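Long-range contact in porphyranase B (Zobellia galactanivorans, PDB 3JUU), which hydrolyses the sulfated algal polysaccharide porphyran at beta-D-galactose-(1->4)-alpha-L-galactose-6-sulfate linkages, as a family 16 glycoside hydrolase: residues Y110-K115 with S123-I128. Residues are numbered along the deposited sequence; the frame is centred on the assembly and turned at random.
Sequences YECEMK and STFWLI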
ATOM      1  N   TYR A 110     -11.098   0.856  -3.387  1.00 10.43           N
ATOM      2  CA  TYR A 110     -10.025   1.670  -2.799  1.00 10.00           C
ATOM      3  C   TYR A 110      -9.037   1.875  -3.853  1.00 10.71           C
ATOM      4  O   TYR A 110      -8.519   0.878  -4.429  1.00 10.49           O
ATOM      5  CB  TYR A 110      -9.353   0.891  -1.642  1.00 10.48           C
ATOM      6  CG  TYR A 110     -10.343   0.614  -0.546  1.00  9.35           C
ATOM      7  CD1 TYR A 110     -10.434   1.517   0.538  1.00  7.47           C
ATOM      8  CD2 TYR A 110     -11.196  -0.502  -0.577  1.00  7.47           C
ATOM      9  CE1 TYR A 110     -11.380   1.300   1.556  1.00 13.94           C
ATOM     10  CE2 TYR A 110     -12.109  -0.698   0.399  1.00  9.41           C
ATOM     11  CZ  TYR A 110     -12.211   0.213   1.466  1.00 14.35           C
ATOM     12  OH  TYR A 110     -13.123  -0.009   2.485  1.00 14.65           O
ATOM     13  N   GLU A 111      -8.706   3.150  -4.127  1.00 10.73           N
ATOM     14  CA  GLU A 111      -7.808   3.416  -5.236  1.00  9.23           C
ATOM     15  C   GLU A 111      -6.845   4.560  -4.886  1.00  9.52           C
ATOM     16  O   GLU A 111      -7.188   5.416  -4.084  1.00 10.22           O
ATOM     17  CB  GLU A 111      -8.603   3.798  -6.495  1.00 10.58           C
ATOM     18  CG  GLU A 111      -9.756   4.812  -6.184  1.00 11.05           C
ATOM     19  CD  GLU A 111     -10.367   5.456  -7.400  1.00 13.06           C
ATOM     20  OE1 GLU A 111     -10.045   5.028  -8.533  1.00 10.62           O
ATOM     21  OE2 GLU A 111     -11.111   6.472  -7.180  1.00 13.69           O
ATOM     22  N   CYS A 112      -5.645   4.584  -5.488  1.00 10.31           N
ATOM     23  CA  CYS A 112      -4.778   5.748  -5.368  1.00 10.21           C
ATOM     24  C   CYS A 112      -4.100   5.988  -6.714  1.00  9.98           C
ATOM     25  O   CYS A 112      -4.070   5.108  -7.596  1.00 10.64           O
ATOM     26  CB  CYS A 112      -3.734   5.497  -4.235  1.00  9.70           C
ATOM     27  SG  CYS A 112      -2.325   4.428  -4.792  1.00 11.10           S
ATOM     28  N   GLU A 113      -3.540   7.194  -6.916  1.00  9.12           N
ATOM     29  CA  GLU A 113      -2.753   7.462  -8.060  1.00  8.59           C
ATOM     30  C   GLU A 113      -1.329   7.675  -7.554  1.00  9.86           C
ATOM     31  O   GLU A 113      -1.095   8.644  -6.816  1.00 10.25           O
ATOM     32  CB  GLU A 113      -3.252   8.747  -8.805  1.00  9.55           C
ATOM     33  CG  GLU A 113      -2.477   8.994 -10.084  1.00 10.25           C
ATOM     34  CD  GLU A 113      -3.132  10.090 -10.900  1.00 20.44           C
ATOM     35  OE1 GLU A 113      -3.120  11.247 -10.474  1.00 14.27           O
ATOM     36  OE2 GLU A 113      -3.717   9.777 -11.936  1.00 23.48           O
ATOM     37  N   MET A 114      -0.405   6.807  -7.968  1.00  8.59           N
ATOM     38  CA  MET A 114       0.914   6.793  -7.323  1.00  9.19           C
ATOM     39  C   MET A 114       1.996   6.707  -8.391  1.00  8.86           C
ATOM     40  O   MET A 114       1.858   5.957  -9.404  1.00 11.41           O
ATOM     41  CB  MET A 114       0.985   5.590  -6.321  1.00  9.09           C
ATOM     42  CG  MET A 114       2.296   5.425  -5.500  1.00  8.81           C
ATOM     43  SD  MET A 114       2.609   3.744  -4.813  1.00 19.94           S
ATOM     44  CE  MET A 114       3.423   4.074  -6.273  1.00  6.95           C
ATOM     45  N   LYS A 115       3.092   7.409  -8.138  1.00  8.12           N
ATOM     46  CA  LYS A 115       4.317   7.174  -8.892  1.00  9.28           C
ATOM     47  C   LYS A 115       5.358   6.668  -7.909  1.00  9.01           C
ATOM     48  O   LYS A 115       5.558   7.269  -6.813  1.00  9.67           O
ATOM     49  CB  LYS A 115       4.776   8.480  -9.595  1.00 10.45           C
ATOM     50  CG  LYS A 115       6.153   8.374 -10.190  1.00 11.08           C
ATOM     51  CD  LYS A 115       6.714   9.752 -10.698  1.00 21.33           C
ATOM     52  CE  LYS A 115       6.131  10.232 -11.934  1.00 27.95           C
ATOM     53  NZ  LYS A 115       6.748  11.616 -12.123  1.00 30.92           N
ATOM     54  N   SER A 123       7.438   1.140  -2.747  1.00  6.86           N
ATOM     55  CA  SER A 123       6.326   2.095  -2.859  1.00  7.09           C
ATOM     56  C   SER A 123       5.031   1.276  -2.857  1.00  8.88           C
ATOM     57  O   SER A 123       4.924   0.398  -3.700  1.00  7.31           O
ATOM     58  CB  SER A 123       6.411   2.801  -4.202  1.00  7.84           C
ATOM     59  OG  SER A 123       7.581   3.603  -4.265  1.00 11.12           O
ATOM     60  N   THR A 124       4.151   1.468  -1.856  1.00  8.77           N
ATOM     61  CA  THR A 124       3.098   0.491  -1.631  1.00  9.09           C
ATOM     62  C   THR A 124       1.772   1.150  -1.343  1.00  8.68           C
ATOM     63  O   THR A 124       1.699   2.345  -0.879  1.00  9.52           O
ATOM     64  CB  THR A 124       3.447  -0.451  -0.448  1.00  9.63           C
ATOM     65  OG1 THR A 124       3.428   0.286   0.794  1.00  9.98           O
ATOM     66  CG2 THR A 124       4.872  -1.124  -0.625  1.00  7.68           C
ATOM     67  N   PHE A 125       0.719   0.371  -1.544  1.00  8.07           N
ATOM     68  CA  PHE A 125      -0.631   0.842  -1.226  1.00  8.06           C
ATOM     69  C   PHE A 125      -1.414  -0.441  -0.878  1.00  8.75           C
ATOM     70  O   PHE A 125      -1.416  -1.383  -1.724  1.00  9.59           O
ATOM     71  CB  PHE A 125      -1.232   1.440  -2.501  1.00  8.35           C
ATOM     72  CG  PHE A 125      -2.650   1.949  -2.329  1.00  7.71           C
ATOM     73  CD1 PHE A 125      -3.003   2.791  -1.239  1.00  9.76           C
ATOM     74  CD2 PHE A 125      -3.672   1.581  -3.246  1.00  8.63           C
ATOM     75  CE1 PHE A 125      -4.333   3.263  -1.107  1.00 10.28           C
ATOM     76  CE2 PHE A 125      -5.003   2.067  -3.127  1.00  8.87           C
ATOM     77  CZ  PHE A 125      -5.358   2.863  -2.056  1.00 10.65           C
ATOM     78  N   TRP A 126      -1.980  -0.510   0.333  1.00  7.61           N
ATOM     79  CA  TRP A 126      -2.508  -1.798   0.853  1.00  9.01           C
ATOM     80  C   TRP A 126      -3.481  -1.595   1.999  1.00  8.89           C
ATOM     81  O   TRP A 126      -3.635  -0.435   2.490  1.00  8.85           O
ATOM     82  CB  TRP A 126      -1.394  -2.820   1.174  1.00  7.73           C
ATOM     83  CG  TRP A 126      -0.229  -2.316   2.077  1.00  7.69           C
ATOM     84  CD1 TRP A 126       0.725  -1.399   1.702  1.00  9.06           C
ATOM     85  CD2 TRP A 126       0.048  -2.674   3.437  1.00  5.56           C
ATOM     86  NE1 TRP A 126       1.620  -1.223   2.762  1.00 10.32           N
ATOM     87  CE2 TRP A 126       1.233  -1.991   3.819  1.00  8.43           C
ATOM     88  CE3 TRP A 126      -0.542  -3.588   4.350  1.00 10.56           C
ATOM     89  CZ2 TRP A 126       1.800  -2.066   5.123  1.00  8.81           C
ATOM     90  CZ3 TRP A 126       0.033  -3.731   5.642  1.00 10.98           C
ATOM     91  CH2 TRP A 126       1.232  -2.971   6.021  1.00 11.36           C
ATOM     92  N   LEU A 127      -4.106  -2.705   2.422  1.00  9.28           N
ATOM     93  CA  LEU A 127      -5.103  -2.692   3.508  1.00  9.28           C
ATOM     94  C   LEU A 127      -4.684  -3.776   4.445  1.00  8.15           C
ATOM     95  O   LEU A 127      -4.226  -4.844   3.987  1.00  8.13           O
ATOM     96  CB  LEU A 127      -6.515  -3.105   2.920  1.00  7.82           C
ATOM     97  CG  LEU A 127      -7.162  -1.937   2.128  1.00  9.47           C
ATOM     98  CD1 LEU A 127      -8.179  -2.387   1.030  1.00  9.63           C
ATOM     99  CD2 LEU A 127      -7.865  -1.027   3.146  1.00  8.65           C
ATOM    100  N   ILE A 128      -4.872  -3.584   5.748  1.00  7.26           N
ATOM    101  CA  ILE A 128      -4.652  -4.694   6.680  1.00  8.72           C
ATOM    102  C   ILE A 128      -5.664  -4.513   7.811  1.00  8.25           C
ATOM    103  O   ILE A 128      -6.052  -3.403   8.120  1.00 10.06           O
ATOM    104  CB  ILE A 128      -3.113  -4.760   7.126  1.00  8.16           C
ATOM    105  CG1 ILE A 128      -2.800  -6.032   7.915  1.00  9.94           C
ATOM    106  CG2 ILE A 128      -2.751  -3.474   7.969  1.00  9.52           C
ATOM    107  CD1 ILE A 128      -1.371  -6.294   8.168  1.00  8.11           C
TER
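Cys-112 lays its CB and SG over one face of the Phe-125 ring, a sulfur-aromatic contact reinforced by a CH-pi contact. The pair illustrates how the two sheets of a sandwich meet through side chains and not through hydrogen bonds. Cys-112 SG stands 3.7 Å from the ring centroid, displaced toward the CG-CD2 bond of Phe-125, while Cys-112 CB lies nearly on the ring normal. The phenyl group reaches across because CG is anti to the backbone N (chi1 179°), and its far end meets main chain: Phe-125 CE2 comes within 3.6 Å of Glu-111 C. With the ring cut back to an alanine here, the Cys-112 sulfur would probably lose its aromatic partner and a gap would open below Glu-111. A second CH-pi contact has Leu-127 CD1 over a face of the Tyr-110 ring, 4.2 Å from its centroid, the two side chains crossing at about a right angle. A looser van der Waals contact follows at the other end, where Met-114 CE lies 3.9 Å from Ser-123 CB. Polar ends turn elsewhere, Tyr-110 OH to Tyr-107 O and Ser-123 OG to Thr-265 OG1. Antiparallel at 167°, the strands share no hydrogen bond and face each other across the jelly-roll core: 108-115 pairs with 202-210 and 264-276, 122-128 with 141-150 and 237-242. On the other side of strand 122-128, Thr-124 touches Glu-148, the probable proton donor, and Trp-126 touches Glu-143, the probable nucleophile.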